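PDB 3HYW: sulfide-quinone reductase from Aquifex aeolicus, which oxidises hydrogen sulfide with a quinone as electron acceptor, using a bound FAD and building up polysulfur that is eventually released. Local coordinates for residues 3-8 with 96-102; 82-86 with 286-290. One frame throughout, in Å; residues are numbered along the deposited sequence.

Contact 1 of 2, residues 3-8 with 96-102; sequences KHVVVI and IEYDYLV
The His4 ring lies obliquely against the 96-98 backbone, with Glu97 O, Tyr98 CA and the CG2 methyl of Ile96 gathered round it. The Tyr100 ring meets Lys3 CG at its edge, near the ring plane, and Val5 CG2 approaches it obliquely; over the centre of one face of the Tyr98 ring sits CB of Leu101, three residues on in the same segment. These groups lie where strands 4-8 and 100-103 begin to pair, two adjacent parallel strands in the five-stranded sheet of the Rossmann-type FAD-binding fold. His4 ND1 makes a weak, bent bond to Glu97 O (3.0 Å), while NE2 bonds to Thr31 OG1 on the next strand, so both ring nitrogens have a partner. CG stands opposite the backbone N (chi1 -173°), which swings the ring over toward Glu97. The backbone of His4 is also engaged: its N reaches the anti lone pair of Asp99 OD2 at 2.7 Å, and its O receives both Asp99 N (2.9 Å) and Tyr100 N (3.2 Å). Beyond that the parallel pairing is regular, Val6 N to Tyr100 O, Val102 N to Val6 O and Ile8 N to Val102 O. Val5, Val7, Tyr100 and Val102 share one face of the sheet, where helix 314-332 packs on the latter two; Tyr100 OH bonds there to Asp331. Val6 and Leu101 point to the other face. There Val6 carries the packing by its CG2 branch, which touches Ile96 CG2 at 3.6 Å and Tyr98 CB at 3.7 Å, while its CG1 meets Leu101 CD1. At the FAD end of the pair, that same CD1 methyl of Leu101 touches Ile8 CD1 at 3.9 Å.

Contact 2 of 2, residues 82-86 with 286-290; sequences DPDAN and YKNIF
The Tyr286 hydroxyl donates a hydrogen bond to Asp84, OH to OD1 at 2.7 Å, reaching the oxygen from 38° above the carboxylate plane. The second direct bond runs from Asn288 ND2 to Asn86 OD1, 2.9 Å long and fairly straight (164° at the hydrogen); the donor keeps close to its own amide plane but comes down on the acceptor from above its carbonyl plane, and the two amides stand nearly perpendicular. With chi1 at 67°, Asn288 CG lies between its backbone N and carbonyl carbon, a placement that brings its amide to Asn86. ND2 also bonds to Asp99 O, giving this nitrogen two acceptors. A water lies between the segments, 2.8 Å from Pro83 O and 2.9 Å from Asn288 OD1. The two direct bonds join the tight connection of a beta hairpin, between strands 78-82 and 87-90, to a type I beta turn, Tyr286 to Ile289, that leads into strand 289-291. The hairpin loop is braced by an Asx motif, Asp82 OD1 accepting from Ala85 N at 3.1 Å. Pro83 packs on the Tyr286 ring: its CB stands 3.5 Å from the ring centroid, almost exactly on the normal, a CH-pi contact. A leucine in place of Tyr286 would probably leave Asp84 without its hydroxyl partner and take the flat face from under Pro83. Pro83 CB also touches Ile289 CD1 at 3.7 Å.

Contacts 1 and 2 have their centres 9 Å apart and meet through strand 100-103, which pairs with strand 4-8 along one edge and with 289-291 along the other. On that second edge Leu101 N lies 2.8 Å from Asn288 O, and Leu101 O the same distance from Phe290 N, both probable hydrogen bonds. The Tyr98 ring also bridges the two, its CE2 packing 3.5 Å from Asn288 ND2. Their relation to the cofactor differs: the Ile8 side chain of contact 1 comes within about 4 Å of FAD, whereas that of Ile289 in contact 2 stays about 14 Å from it, at the outer strand of the same sheet.

Contact 1 of 2, residues 3-8 with 96-102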
loop_
_atom_site.group_PDB
_atom_site.type_symbol
_atom_site.label_atom_id
_atom_site.label_comp_id
_atom_site.label_asym_id
_atom_site.label_seq_id
_atom_site.Cartn_x
_atom_site.Cartn_y
_atom_site.Cartn_z
ATOM N N LYS A 3 20.315 51.246 17.256
ATOM C CA LYS A 3 20.603 50.684 15.937
ATOM C C LYS A 3 19.343 50.682 15.069
ATOM O O LYS A 3 18.230 50.879 15.573
ATOM C CB LYS A 3 21.165 49.258 16.053
ATOM C CG LYS A 3 22.545 49.146 16.700
ATOM C CD LYS A 3 23.625 49.879 15.908
ATOM C CE LYS A 3 24.949 49.875 16.648
ATOM N NZ LYS A 3 24.916 50.749 17.855
ATOM N N HIS A 4 19.524 50.455 13.769
ATOM C CA HIS A 4 18.417 50.468 12.819
ATOM C C HIS A 4 18.372 49.188 11.994
ATOM O O HIS A 4 19.322 48.857 11.288
ATOM C CB HIS A 4 18.508 51.700 11.907
ATOM C CG HIS A 4 17.324 51.881 11.006
ATOM N ND1 HIS A 4 17.405 52.535 9.795
ATOM C CD2 HIS A 4 16.033 51.491 11.137
ATOM C CE1 HIS A 4 16.215 52.543 9.220
ATOM N NE2 HIS A 4 15.365 51.918 10.016
ATOM N N VAL A 5 17.267 48.465 12.105
ATOM C CA VAL A 5 17.042 47.283 11.274
ATOM C C VAL A 5 16.001 47.595 10.200
ATOM O O VAL A 5 14.923 48.114 10.503
ATOM C CB VAL A 5 16.574 46.057 12.105
ATOM C CG1 VAL A 5 16.309 44.861 11.194
ATOM C CG2 VAL A 5 17.610 45.695 13.152
ATOM N N VAL A 6 16.337 47.294 8.951
ATOM C CA VAL A 6 15.360 47.338 7.867
ATOM C C VAL A 6 14.897 45.918 7.555
ATOM O O VAL A 6 15.716 45.010 7.380
ATOM C CB VAL A 6 15.927 48.009 6.587
ATOM C CG1 VAL A 6 14.967 47.838 5.399
ATOM C CG2 VAL A 6 16.214 49.485 6.839
ATOM N N VAL A 7 13.581 45.743 7.499
ATOM C CA VAL A 7 12.972 44.479 7.117
ATOM C C VAL A 7 12.246 44.681 5.791
ATOM O O VAL A 7 11.371 45.546 5.675
ATOM C CB VAL A 7 11.974 43.972 8.189
ATOM C CG1 VAL A 7 11.348 42.651 7.762
ATOM C CG2 VAL A 7 12.661 43.828 9.549
ATOM N N ILE A 8 12.626 43.894 4.788
ATOM C CA ILE A 8 11.940 43.941 3.507
ATOM C C ILE A 8 10.918 42.816 3.430
ATOM O O ILE A 8 11.282 41.635 3.362
ATOM C CB ILE A 8 12.902 43.854 2.296
ATOM C CG1 ILE A 8 14.038 44.891 2.410
ATOM C CG2 ILE A 8 12.125 44.062 1.006
ATOM C CD1 ILE A 8 15.092 44.788 1.279
ATOM N N ILE A 96 17.259 54.267 2.129
ATOM C CA ILE A 96 17.156 53.930 3.543
ATOM C C ILE A 96 18.427 53.201 3.975
ATOM O O ILE A 96 18.783 52.162 3.414
ATOM C CB ILE A 96 15.897 53.066 3.822
ATOM C CG1 ILE A 96 14.636 53.828 3.409
ATOM C CG2 ILE A 96 15.795 52.703 5.297
ATOM C CD1 ILE A 96 13.692 53.042 2.564
ATOM N N GLU A 97 19.114 53.761 4.963
ATOM C CA GLU A 97 20.340 53.169 5.480
ATOM C C GLU A 97 19.998 52.187 6.591
ATOM O O GLU A 97 19.004 52.364 7.303
ATOM C CB GLU A 97 21.285 54.264 5.982
ATOM C CG GLU A 97 22.758 53.898 5.921
ATOM C CD GLU A 97 23.616 55.072 5.507
ATOM O OE1 GLU A 97 23.717 55.331 4.287
ATOM O OE2 GLU A 97 24.194 55.732 6.399
ATOM N N TYR A 98 20.800 51.136 6.728
ATOM C CA TYR A 98 20.557 50.141 7.769
ATOM C C TYR A 98 21.835 49.724 8.484
ATOM O O TYR A 98 22.928 49.801 7.924
ATOM C CB TYR A 98 19.829 48.909 7.199
ATOM C CG TYR A 98 20.604 48.120 6.160
ATOM C CD1 TYR A 98 20.338 48.276 4.799
ATOM C CD2 TYR A 98 21.592 47.205 6.540
ATOM C CE1 TYR A 98 21.043 47.545 3.838
ATOM C CE2 TYR A 98 22.304 46.474 5.590
ATOM C CZ TYR A 98 22.024 46.648 4.244
ATOM O OH TYR A 98 22.730 45.936 3.307
ATOM N N ASP A 99 21.678 49.293 9.732
ATOM C CA ASP A 99 22.746 48.635 10.473
ATOM C C ASP A 99 22.634 47.127 10.252
ATOM O O ASP A 99 23.641 46.425 10.123
ATOM C CB ASP A 99 22.644 48.984 11.960
ATOM C CG ASP A 99 22.866 50.466 12.223
ATOM O OD1 ASP A 99 23.835 51.017 11.669
ATOM O OD2 ASP A 99 22.075 51.077 12.968
ATOM N N TYR A 100 21.396 46.644 10.211
ATOM C CA TYR A 100 21.104 45.247 9.874
ATOM C C TYR A 100 19.951 45.203 8.886
ATOM O O TYR A 100 19.058 46.046 8.940
ATOM C CB TYR A 100 20.749 44.441 11.127
ATOM C CG TYR A 100 21.802 44.486 12.207
ATOM C CD1 TYR A 100 22.757 43.477 12.326
ATOM C CD2 TYR A 100 21.845 45.545 13.115
ATOM C CE1 TYR A 100 23.735 43.535 13.317
ATOM C CE2 TYR A 100 22.815 45.614 14.097
ATOM C CZ TYR A 100 23.752 44.609 14.199
ATOM O OH TYR A 100 24.705 44.684 15.188
ATOM N N LEU A 101 19.977 44.219 7.988
ATOM C CA LEU A 101 18.933 44.051 6.982
ATOM C C LEU A 101 18.342 42.645 7.033
ATOM O O LEU A 101 19.077 41.660 7.045
ATOM C CB LEU A 101 19.489 44.315 5.574
ATOM C CG LEU A 101 18.547 44.055 4.391
ATOM C CD1 LEU A 101 17.502 45.153 4.297
ATOM C CD2 LEU A 101 19.297 43.922 3.082
ATOM N N VAL A 102 17.014 42.571 7.057
ATOM C CA VAL A 102 16.304 41.291 6.963
ATOM C C VAL A 102 15.527 41.230 5.644
ATOM O O VAL A 102 14.623 42.036 5.402
ATOM C CB VAL A 102 15.324 41.074 8.146
ATOM C CG1 VAL A 102 14.615 39.733 8.018
ATOM C CG2 VAL A 102 16.049 41.167 9.473
#

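Contact 2 of 2, residues 82-86 with 286-290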
loop_
_atom_site.group_PDB
_atom_site.type_symbol
_atom_site.label_atom_id
_atom_site.label_comp_id
_atom_site.label_asym_id
_atom_site.label_seq_id
_atom_site.Cartn_x
_atom_site.Cartn_y
_atom_site.Cartn_z
ATOM N N ASP A 82 22.232 47.907 -1.720
ATOM C CA ASP A 82 23.681 48.073 -1.801
ATOM C C ASP A 82 24.278 47.607 -0.470
ATOM O O ASP A 82 24.252 48.347 0.520
ATOM C CB ASP A 82 24.062 49.528 -2.123
ATOM C CG ASP A 82 25.568 49.728 -2.299
ATOM O OD1 ASP A 82 26.358 48.867 -1.858
ATOM O OD2 ASP A 82 25.969 50.770 -2.870
ATOM N N PRO A 83 24.812 46.372 -0.443
ATOM C CA PRO A 83 25.296 45.763 0.799
ATOM C C PRO A 83 26.625 46.341 1.282
ATOM O O PRO A 83 26.965 46.190 2.453
ATOM C CB PRO A 83 25.463 44.290 0.425
ATOM C CG PRO A 83 25.730 44.299 -1.026
ATOM C CD PRO A 83 25.000 45.482 -1.604
ATOM N N ASP A 84 27.366 46.982 0.378
ATOM C CA ASP A 84 28.624 47.638 0.717
ATOM C C ASP A 84 28.367 48.981 1.387
ATOM O O ASP A 84 29.112 49.390 2.275
ATOM C CB ASP A 84 29.486 47.835 -0.535
ATOM C CG ASP A 84 29.828 46.523 -1.220
ATOM O OD1 ASP A 84 30.440 45.654 -0.568
ATOM O OD2 ASP A 84 29.491 46.363 -2.416
ATOM N N ALA A 85 27.306 49.654 0.950
ATOM C CA ALA A 85 26.920 50.950 1.497
ATOM C C ALA A 85 25.902 50.801 2.622
ATOM O O ALA A 85 25.535 51.787 3.259
ATOM C CB ALA A 85 26.358 51.837 0.398
ATOM N N ASN A 86 25.455 49.566 2.859
ATOM C CA ASN A 86 24.385 49.268 3.825
ATOM C C ASN A 86 23.116 50.077 3.564
ATOM O O ASN A 86 22.567 50.707 4.472
ATOM C CB ASN A 86 24.854 49.467 5.275
ATOM C CG ASN A 86 26.014 48.573 5.645
ATOM O OD1 ASN A 86 25.942 47.354 5.515
ATOM N ND2 ASN A 86 27.098 49.181 6.112
ATOM N N TYR A 286 28.143 39.217 3.903
ATOM C CA TYR A 286 27.693 40.406 4.616
ATOM C C TYR A 286 26.953 39.960 5.870
ATOM O O TYR A 286 25.789 39.557 5.820
ATOM C CB TYR A 286 26.822 41.291 3.717
ATOM C CG TYR A 286 27.530 41.777 2.463
ATOM C CD1 TYR A 286 27.351 41.130 1.241
ATOM C CD2 TYR A 286 28.386 42.886 2.504
ATOM C CE1 TYR A 286 28.005 41.570 0.081
ATOM C CE2 TYR A 286 29.039 43.333 1.358
ATOM C CZ TYR A 286 28.844 42.668 0.150
ATOM O OH TYR A 286 29.488 43.113 -0.984
ATOM N N LYS A 287 27.658 40.023 6.994
ATOM C CA LYS A 287 27.201 39.427 8.248
ATOM C C LYS A 287 26.010 40.156 8.879
ATOM O O LYS A 287 25.370 39.629 9.790
ATOM C CB LYS A 287 28.370 39.318 9.237
ATOM C CG LYS A 287 29.469 38.362 8.760
ATOM C CD LYS A 287 30.349 37.884 9.918
ATOM C CE LYS A 287 31.196 36.677 9.514
ATOM N NZ LYS A 287 30.374 35.549 8.963
ATOM N N ASN A 288 25.712 41.354 8.372
ATOM C CA ASN A 288 24.562 42.133 8.836
ATOM C C ASN A 288 23.319 41.961 7.951
ATOM O O ASN A 288 22.316 42.658 8.136
ATOM C CB ASN A 288 24.935 43.616 9.006
ATOM C CG ASN A 288 25.253 44.312 7.687
ATOM O OD1 ASN A 288 25.736 43.696 6.746
ATOM N ND2 ASN A 288 24.993 45.614 7.629
ATOM N N ILE A 289 23.394 41.032 6.999
ATOM C CA ILE A 289 22.243 40.670 6.162
ATOM C C ILE A 289 21.746 39.277 6.540
ATOM O O ILE A 289 22.527 38.331 6.635
ATOM C CB ILE A 289 22.563 40.728 4.640
ATOM C CG1 ILE A 289 22.938 42.158 4.215
ATOM C CG2 ILE A 289 21.374 40.216 3.817
ATOM C CD1 ILE A 289 23.335 42.301 2.750
ATOM N N PHE A 290 20.438 39.180 6.768
ATOM C CA PHE A 290 19.794 37.934 7.140
ATOM C C PHE A 290 18.636 37.685 6.168
ATOM O O PHE A 290 18.067 38.624 5.608
ATOM C CB PHE A 290 19.283 38.001 8.592
ATOM C CG PHE A 290 20.377 38.149 9.622
ATOM C CD1 PHE A 290 20.919 39.398 9.910
ATOM C CD2 PHE A 290 20.864 37.041 10.304
ATOM C CE1 PHE A 290 21.937 39.535 10.848
ATOM C CE2 PHE A 290 21.875 37.170 11.254
ATOM C CZ PHE A 290 22.412 38.413 11.525
HETATM O O HOH W 1 25.159 44.762 4.099
#